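Long-range contacts in GNA33 (Neisseria gonorrhoeae FA 1090, PDB 2G5D), which probably cleaves the MurNAc-GlcNAc linkages of peptidoglycan as a lytic transglycosylase, leaving a 1,6-anhydro bond in the MurNAc product: residues Arg137-Gly142 with Leu228-Asp233; Ile143-Ile148 with Lys224-Gly229. One frame throughout, in Å; residues are numbered along the deposited sequence.

Contact 1: Arg137-Gly142 with Leu228-Asp233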
ATOM      1  N   ARG A 137      -7.666  22.079  12.710  1.00 32.44           N
ATOM      2  CA  ARG A 137      -7.490  23.240  11.818  1.00 32.74           C
ATOM      3  C   ARG A 137      -6.924  22.898  10.414  1.00 32.28           C
ATOM      4  O   ARG A 137      -6.842  23.775   9.563  1.00 32.18           O
ATOM      5  CB  ARG A 137      -6.542  24.251  12.480  1.00 32.78           C
ATOM      6  CG  ARG A 137      -7.032  24.867  13.790  1.00 36.26           C
ATOM      7  CD  ARG A 137      -5.953  24.807  14.885  1.00 40.98           C
ATOM      8  NE  ARG A 137      -4.699  25.479  14.520  1.00 44.38           N
ATOM      9  CZ  ARG A 137      -3.501  25.177  15.028  1.00 45.55           C
ATOM     10  NH1 ARG A 137      -3.374  24.208  15.932  1.00 45.43           N
ATOM     11  NH2 ARG A 137      -2.420  25.843  14.623  1.00 46.03           N
ATOM     12  N   PHE A 138      -6.547  21.641  10.176  1.00 31.60           N
ATOM     13  CA  PHE A 138      -5.813  21.280   8.948  1.00 31.35           C
ATOM     14  C   PHE A 138      -6.653  20.465   7.986  1.00 30.67           C
ATOM     15  O   PHE A 138      -6.881  19.277   8.216  1.00 30.50           O
ATOM     16  CB  PHE A 138      -4.498  20.557   9.281  1.00 31.30           C
ATOM     17  CG  PHE A 138      -3.556  21.384  10.120  1.00 31.74           C
ATOM     18  CD1 PHE A 138      -3.650  21.376  11.514  1.00 32.15           C
ATOM     19  CD2 PHE A 138      -2.604  22.203   9.518  1.00 31.50           C
ATOM     20  CE1 PHE A 138      -2.794  22.166  12.299  1.00 33.97           C
ATOM     21  CE2 PHE A 138      -1.743  22.991  10.290  1.00 34.17           C
ATOM     22  CZ  PHE A 138      -1.835  22.969  11.686  1.00 33.18           C
ATOM     23  N   PRO A 139      -7.097  21.096   6.886  1.00 30.22           N
ATOM     24  CA  PRO A 139      -8.000  20.447   5.928  1.00 30.35           C
ATOM     25  C   PRO A 139      -7.390  19.231   5.201  1.00 29.93           C
ATOM     26  O   PRO A 139      -6.223  19.268   4.798  1.00 30.11           O
ATOM     27  CB  PRO A 139      -8.300  21.571   4.925  1.00 30.21           C
ATOM     28  CG  PRO A 139      -7.136  22.481   5.025  1.00 30.58           C
ATOM     29  CD  PRO A 139      -6.743  22.462   6.460  1.00 30.40           C
ATOM     30  N   ILE A 140      -8.181  18.165   5.063  1.00 29.40           N
ATOM     31  CA  ILE A 140      -7.849  17.027   4.194  1.00 29.01           C
ATOM     32  C   ILE A 140      -8.641  17.256   2.928  1.00 28.99           C
ATOM     33  O   ILE A 140      -9.869  17.332   2.968  1.00 28.93           O
ATOM     34  CB  ILE A 140      -8.249  15.632   4.801  1.00 29.36           C
ATOM     35  CG1 ILE A 140      -7.350  15.221   5.974  1.00 29.44           C
ATOM     36  CG2 ILE A 140      -8.176  14.495   3.722  1.00 28.47           C
ATOM     37  CD1 ILE A 140      -7.310  16.145   7.142  1.00 28.16           C
ATOM     38  N   TYR A 141      -7.938  17.379   1.809  1.00 28.86           N
ATOM     39  CA  TYR A 141      -8.575  17.652   0.531  1.00 28.88           C
ATOM     40  C   TYR A 141      -8.813  16.394  -0.298  1.00 29.00           C
ATOM     41  O   TYR A 141      -7.974  15.491  -0.338  1.00 29.25           O
ATOM     42  CB  TYR A 141      -7.724  18.607  -0.309  1.00 28.46           C
ATOM     43  CG  TYR A 141      -7.471  19.960   0.292  1.00 28.76           C
ATOM     44  CD1 TYR A 141      -6.259  20.237   0.908  1.00 27.59           C
ATOM     45  CD2 TYR A 141      -8.418  20.990   0.186  1.00 27.98           C
ATOM     46  CE1 TYR A 141      -5.998  21.485   1.448  1.00 30.47           C
ATOM     47  CE2 TYR A 141      -8.166  22.256   0.712  1.00 28.38           C
ATOM     48  CZ  TYR A 141      -6.957  22.497   1.340  1.00 29.44           C
ATOM     49  OH  TYR A 141      -6.688  23.724   1.879  1.00 28.40           O
ATOM     50  N   GLY A 142      -9.961  16.362  -0.967  1.00 29.18           N
ATOM     51  CA  GLY A 142     -10.206  15.413  -2.035  1.00 29.75           C
ATOM     52  C   GLY A 142      -9.690  15.974  -3.342  1.00 30.14           C
ATOM     53  O   GLY A 142      -9.017  17.007  -3.352  1.00 30.93           O
ATOM     54  N   LEU A 228     -12.497  16.914   3.243  1.00 32.49           N
ATOM     55  CA  LEU A 228     -13.107  15.717   3.816  1.00 32.66           C
ATOM     56  C   LEU A 228     -13.137  15.755   5.341  1.00 32.32           C
ATOM     57  O   LEU A 228     -13.789  14.934   5.983  1.00 33.16           O
ATOM     58  CB  LEU A 228     -12.381  14.455   3.326  1.00 32.59           C
ATOM     59  CG  LEU A 228     -12.064  14.330   1.825  1.00 32.71           C
ATOM     60  CD1 LEU A 228     -11.295  13.052   1.576  1.00 31.73           C
ATOM     61  CD2 LEU A 228     -13.301  14.379   0.948  1.00 32.55           C
ATOM     62  N   GLY A 229     -12.436  16.722   5.914  1.00 31.74           N
ATOM     63  CA  GLY A 229     -12.327  16.826   7.351  1.00 30.85           C
ATOM     64  C   GLY A 229     -11.072  17.572   7.702  1.00 30.25           C
ATOM     65  O   GLY A 229     -10.383  18.091   6.816  1.00 30.38           O
ATOM     66  N   TYR A 230     -10.783  17.623   8.999  1.00 29.84           N
ATOM     67  CA  TYR A 230      -9.689  18.421   9.534  1.00 29.53           C
ATOM     68  C   TYR A 230      -8.871  17.606  10.525  1.00 29.15           C
ATOM     69  O   TYR A 230      -9.434  16.918  11.369  1.00 29.19           O
ATOM     70  CB  TYR A 230     -10.232  19.704  10.190  1.00 29.57           C
ATOM     71  CG  TYR A 230     -10.810  20.681   9.189  1.00 29.44           C
ATOM     72  CD1 TYR A 230     -12.095  20.504   8.675  1.00 29.76           C
ATOM     73  CD2 TYR A 230     -10.060  21.758   8.732  1.00 30.14           C
ATOM     74  CE1 TYR A 230     -12.621  21.386   7.743  1.00 31.46           C
ATOM     75  CE2 TYR A 230     -10.576  22.650   7.794  1.00 30.41           C
ATOM     76  CZ  TYR A 230     -11.851  22.452   7.303  1.00 30.59           C
ATOM     77  OH  TYR A 230     -12.373  23.328   6.379  1.00 31.77           O
ATOM     78  N   ALA A 231      -7.546  17.684  10.403  1.00 28.43           N
ATOM     79  CA  ALA A 231      -6.626  17.030  11.333  1.00 27.80           C
ATOM     80  C   ALA A 231      -6.165  17.999  12.425  1.00 27.40           C
ATOM     81  O   ALA A 231      -6.045  19.205  12.191  1.00 26.71           O
ATOM     82  CB  ALA A 231      -5.426  16.486  10.574  1.00 27.47           C
ATOM     83  N   GLU A 232      -5.876  17.478  13.613  1.00 27.52           N
ATOM     84  CA  GLU A 232      -5.363  18.318  14.696  1.00 27.31           C
ATOM     85  C   GLU A 232      -3.903  18.710  14.459  1.00 27.53           C
ATOM     86  O   GLU A 232      -3.517  19.873  14.677  1.00 27.40           O
ATOM     87  CB  GLU A 232      -5.513  17.628  16.060  1.00 27.51           C
ATOM     88  CG  GLU A 232      -6.935  17.660  16.607  1.00 26.61           C
ATOM     89  CD  GLU A 232      -7.049  17.125  18.011  1.00 27.25           C
ATOM     90  OE1 GLU A 232      -8.166  16.688  18.389  1.00 25.89           O
ATOM     91  OE2 GLU A 232      -6.032  17.136  18.737  1.00 27.04           O
ATOM     92  N   ASP A 233      -3.117  17.733  14.001  1.00 27.20           N
ATOM     93  CA  ASP A 233      -1.674  17.858  13.857  1.00 27.44           C
ATOM     94  C   ASP A 233      -1.257  17.724  12.386  1.00 27.44           C
ATOM     95  O   ASP A 233      -1.617  16.738  11.748  1.00 26.99           O
ATOM     96  CB  ASP A 233      -0.982  16.776  14.698  1.00 27.44           C
ATOM     97  CG  ASP A 233       0.523  16.912  14.703  1.00 29.12           C
ATOM     98  OD1 ASP A 233       1.043  17.694  15.521  1.00 29.92           O
ATOM     99  OD2 ASP A 233       1.200  16.240  13.894  1.00 32.44           O
TER
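Phe-138 and Ala-231 pair across two antiparallel strands, 138-141 and 227-231. Ala-231 N donates to Phe-138 O at 2.8 Å and nearly straight. In return Ala-231 O accepts the N-H of Phe-138 and a weak, bent bond from Arg-137 N. Arg-137 and Phe-138 thus both face Ala-231, a classic beta bulge. Ile-140 N donates to Gly-229 O at 2.8 Å, and Leu-228 N to Ile-140 O at 2.7 Å.

The Phe-138 ring sits beside its own backbone N (chi1 -60°). This brings an edge to the backbone: CD1 lies 3.3 Å from Ala-231 O and CE1 3.4 Å from Glu-232 O. The Arg-137 guanidinium lies with one face over Phe-138 CE1. On the same side of the sheet as Phe-138, Ile-140 reaches along the strand, and its CD1 lies 3.9 Å from Ala-231 CB. Its CG2 meets Leu-228 CD1, the two side chains lying roughly perpendicular. Leu-237 of helix 234-243 packs on both Ile-140 and Ala-231.

Pro-139 and Tyr-230 occupy the other side. Tyr-230 CE2 comes to 3.8 Å from Pro-139 CB, the two groups meeting obliquely. Pro-139 has no N-H, but it is in a non-hydrogen-bonded pair, where none is needed.

The carbonyl oxygens at the Phe-138 ring edge probably add a weak electrostatic attraction. The bonded N-H and C=O groups satisfy one another, while Gly-229 N is buried with no partner in the model.

Contact 2: Ile143-Ile148 with Lys224-Gly229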
ATOM      1  N   ILE A 143      -9.989  15.292  -4.444  1.00 30.31           N
ATOM      2  CA  ILE A 143      -9.589  15.761  -5.774  1.00 30.60           C
ATOM      3  C   ILE A 143     -10.136  17.175  -6.075  1.00 30.75           C
ATOM      4  O   ILE A 143     -11.354  17.387  -6.087  1.00 31.13           O
ATOM      5  CB  ILE A 143      -9.975  14.747  -6.888  1.00 30.47           C
ATOM      6  CG1 ILE A 143      -9.193  13.440  -6.707  1.00 29.94           C
ATOM      7  CG2 ILE A 143      -9.719  15.341  -8.279  1.00 30.90           C
ATOM      8  CD1 ILE A 143      -9.843  12.228  -7.354  1.00 30.47           C
ATOM      9  N   PRO A 144      -9.230  18.143  -6.303  1.00 30.37           N
ATOM     10  CA  PRO A 144      -9.601  19.535  -6.589  1.00 30.59           C
ATOM     11  C   PRO A 144     -10.523  19.703  -7.801  1.00 30.44           C
ATOM     12  O   PRO A 144     -10.575  18.834  -8.674  1.00 30.63           O
ATOM     13  CB  PRO A 144      -8.253  20.209  -6.847  1.00 30.25           C
ATOM     14  CG  PRO A 144      -7.272  19.366  -6.148  1.00 30.17           C
ATOM     15  CD  PRO A 144      -7.769  17.968  -6.283  1.00 30.42           C
ATOM     16  N   ASP A 145     -11.244  20.821  -7.836  1.00 30.65           N
ATOM     17  CA  ASP A 145     -12.170  21.143  -8.923  1.00 30.35           C
ATOM     18  C   ASP A 145     -11.491  21.337 -10.283  1.00 30.45           C
ATOM     19  O   ASP A 145     -12.134  21.211 -11.323  1.00 30.63           O
ATOM     20  CB  ASP A 145     -12.947  22.411  -8.576  1.00 30.50           C
ATOM     21  CG  ASP A 145     -13.764  22.277  -7.309  1.00 30.51           C
ATOM     22  OD1 ASP A 145     -13.853  21.151  -6.758  1.00 31.05           O
ATOM     23  OD2 ASP A 145     -14.325  23.309  -6.871  1.00 29.65           O
ATOM     24  N   ASP A 146     -10.201  21.659 -10.274  1.00 30.35           N
ATOM     25  CA  ASP A 146      -9.463  21.960 -11.504  1.00 30.15           C
ATOM     26  C   ASP A 146      -8.313  20.978 -11.744  1.00 30.15           C
ATOM     27  O   ASP A 146      -7.424  21.225 -12.557  1.00 30.44           O
ATOM     28  CB  ASP A 146      -8.920  23.393 -11.453  1.00 30.07           C
ATOM     29  CG  ASP A 146      -7.873  23.592 -10.358  1.00 30.14           C
ATOM     30  OD1 ASP A 146      -7.964  22.932  -9.295  1.00 29.96           O
ATOM     31  OD2 ASP A 146      -6.954  24.413 -10.564  1.00 29.64           O
ATOM     32  N   PHE A 147      -8.330  19.869 -11.022  1.00 29.85           N
ATOM     33  CA  PHE A 147      -7.284  18.863 -11.115  1.00 29.80           C
ATOM     34  C   PHE A 147      -7.621  17.936 -12.274  1.00 29.61           C
ATOM     35  O   PHE A 147      -8.635  17.250 -12.240  1.00 29.88           O
ATOM     36  CB  PHE A 147      -7.217  18.103  -9.793  1.00 29.19           C
ATOM     37  CG  PHE A 147      -6.164  17.035  -9.740  1.00 29.67           C
ATOM     38  CD1 PHE A 147      -4.890  17.326  -9.279  1.00 29.96           C
ATOM     39  CD2 PHE A 147      -6.460  15.725 -10.108  1.00 29.57           C
ATOM     40  CE1 PHE A 147      -3.919  16.334  -9.202  1.00 29.59           C
ATOM     41  CE2 PHE A 147      -5.490  14.735 -10.044  1.00 29.54           C
ATOM     42  CZ  PHE A 147      -4.212  15.049  -9.583  1.00 28.23           C
ATOM     43  N   ILE A 148      -6.787  17.948 -13.312  1.00 29.90           N
ATOM     44  CA  ILE A 148      -7.046  17.181 -14.538  1.00 29.84           C
ATOM     45  C   ILE A 148      -5.927  16.165 -14.813  1.00 29.98           C
ATOM     46  O   ILE A 148      -4.764  16.537 -15.012  1.00 29.98           O
ATOM     47  CB  ILE A 148      -7.324  18.112 -15.784  1.00 29.89           C
ATOM     48  CG1 ILE A 148      -8.774  18.602 -15.797  1.00 29.49           C
ATOM     49  CG2 ILE A 148      -7.068  17.390 -17.115  1.00 29.68           C
ATOM     50  CD1 ILE A 148      -8.977  19.959 -15.203  1.00 29.21           C
ATOM     51  N   LYS A 224     -11.417  25.743  -3.992  1.00 32.49           N
ATOM     52  CA  LYS A 224     -11.448  24.945  -5.228  1.00 32.65           C
ATOM     53  C   LYS A 224     -11.150  23.447  -5.045  1.00 32.76           C
ATOM     54  O   LYS A 224     -10.705  22.771  -5.980  1.00 32.76           O
ATOM     55  CB  LYS A 224     -10.536  25.559  -6.303  1.00 32.60           C
ATOM     56  CG  LYS A 224      -9.047  25.581  -5.955  1.00 33.01           C
ATOM     57  CD  LYS A 224      -8.225  26.006  -7.146  1.00 33.32           C
ATOM     58  CE  LYS A 224      -6.783  25.566  -6.984  1.00 33.34           C
ATOM     59  NZ  LYS A 224      -5.948  26.106  -8.093  1.00 33.23           N
ATOM     60  N   ALA A 225     -11.392  22.939  -3.841  1.00 32.93           N
ATOM     61  CA  ALA A 225     -11.253  21.513  -3.563  1.00 32.76           C
ATOM     62  C   ALA A 225     -12.173  21.114  -2.415  1.00 32.89           C
ATOM     63  O   ALA A 225     -12.294  21.858  -1.438  1.00 32.45           O
ATOM     64  CB  ALA A 225      -9.808  21.162  -3.236  1.00 33.01           C
ATOM     65  N   PRO A 226     -12.832  19.941  -2.532  1.00 33.00           N
ATOM     66  CA  PRO A 226     -13.620  19.428  -1.404  1.00 33.19           C
ATOM     67  C   PRO A 226     -12.714  19.115  -0.217  1.00 33.50           C
ATOM     68  O   PRO A 226     -11.596  18.627  -0.407  1.00 34.19           O
ATOM     69  CB  PRO A 226     -14.250  18.144  -1.958  1.00 32.78           C
ATOM     70  CG  PRO A 226     -13.406  17.756  -3.110  1.00 32.80           C
ATOM     71  CD  PRO A 226     -12.876  19.035  -3.694  1.00 32.85           C
ATOM     72  N   ILE A 227     -13.179  19.448   0.984  1.00 33.51           N
ATOM     73  CA  ILE A 227     -12.478  19.126   2.223  1.00 33.25           C
ATOM     74  C   ILE A 227     -13.224  17.984   2.931  1.00 33.09           C
ATOM     75  O   ILE A 227     -14.432  18.069   3.175  1.00 32.88           O
ATOM     76  CB  ILE A 227     -12.343  20.370   3.137  1.00 33.40           C
ATOM     77  CG1 ILE A 227     -11.441  21.410   2.470  1.00 33.42           C
ATOM     78  CG2 ILE A 227     -11.780  19.997   4.506  1.00 32.36           C
ATOM     79  CD1 ILE A 227     -11.837  22.850   2.763  1.00 33.85           C
ATOM     80  N   LEU A 228     -12.497  16.914   3.243  1.00 32.49           N
ATOM     81  CA  LEU A 228     -13.107  15.717   3.816  1.00 32.66           C
ATOM     82  C   LEU A 228     -13.137  15.755   5.341  1.00 32.32           C
ATOM     83  O   LEU A 228     -13.789  14.934   5.983  1.00 33.16           O
ATOM     84  CB  LEU A 228     -12.381  14.455   3.326  1.00 32.59           C
ATOM     85  CG  LEU A 228     -12.064  14.330   1.825  1.00 32.71           C
ATOM     86  CD1 LEU A 228     -11.295  13.052   1.576  1.00 31.73           C
ATOM     87  CD2 LEU A 228     -13.301  14.379   0.948  1.00 32.55           C
ATOM     88  N   GLY A 229     -12.436  16.722   5.914  1.00 31.74           N
ATOM     89  CA  GLY A 229     -12.327  16.826   7.351  1.00 30.85           C
ATOM     90  C   GLY A 229     -11.072  17.572   7.702  1.00 30.25           C
ATOM     91  O   GLY A 229     -10.383  18.091   6.816  1.00 30.38           O
TER
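Asp-145 N binds Lys-224 O at 2.7 Å with an almost straight N-H (167°). This backbone bond anchors the close part of the contact. Beside it Pro-144 CB packs 4.0 Å from Ala-225 CB. The Lys-224 side chain adds a salt bridge. It starts with CG between its backbone N and carbonyl carbon (chi1 64°), then runs fully extended to Asp-146. Its NZ meets Asp-146 OD2 at 3.2 Å, on the syn side but 32° out of the carboxylate plane. Each end has a second partner: OD1 of Asp-146 bonds to Tyr-210 OH, and NZ of Lys-224 to His-211 NE2. The salt bridge is therefore part of a small polar network.

The solvent side is formed by Asp-145 and Pro-226. The carboxylate and the Pro-226 ring lie side by side, pointing opposite ways, with Asp-145 OD1 3.8 Å from Pro-226 CD. The same CD is 3.3 Å from Ile-143 O.

Pro-144 to Phe-147 form a type I beta turn, with Asp-145 and Asp-146 at its corners. The turn lies in the loop from strand 138-141 to strand 148-151, and Ile-148 pairs with Gly-200 of strand 197-203. The contact thus joins the approach to strand 227-231 to strand 148-151, an outermost strand of the five-stranded mixed sheet.

Contact 1 and contact 2 follow one another along the same two pieces of chain, their centres about 12 Å apart. Both lie in the MltA-specific insert domain and share Leu-228 and Gly-229. At the junction Gly-142 N and Pro-226 O are 2.8 Å apart, probably a hydrogen bond that carries the antiparallel pairing beyond the strands. Tyr-141 CD2 also packs on Ala-225 CB at 3.7 Å. Contact 1 is antiparallel strand pairing, interrupted by a bulge; contact 2 is a turn laid against a loop. Together they lead from strand 138-141 toward the sheet that begins with strand 148-151. The contact centres lie about 21 and 23 Å from the centre of the chain.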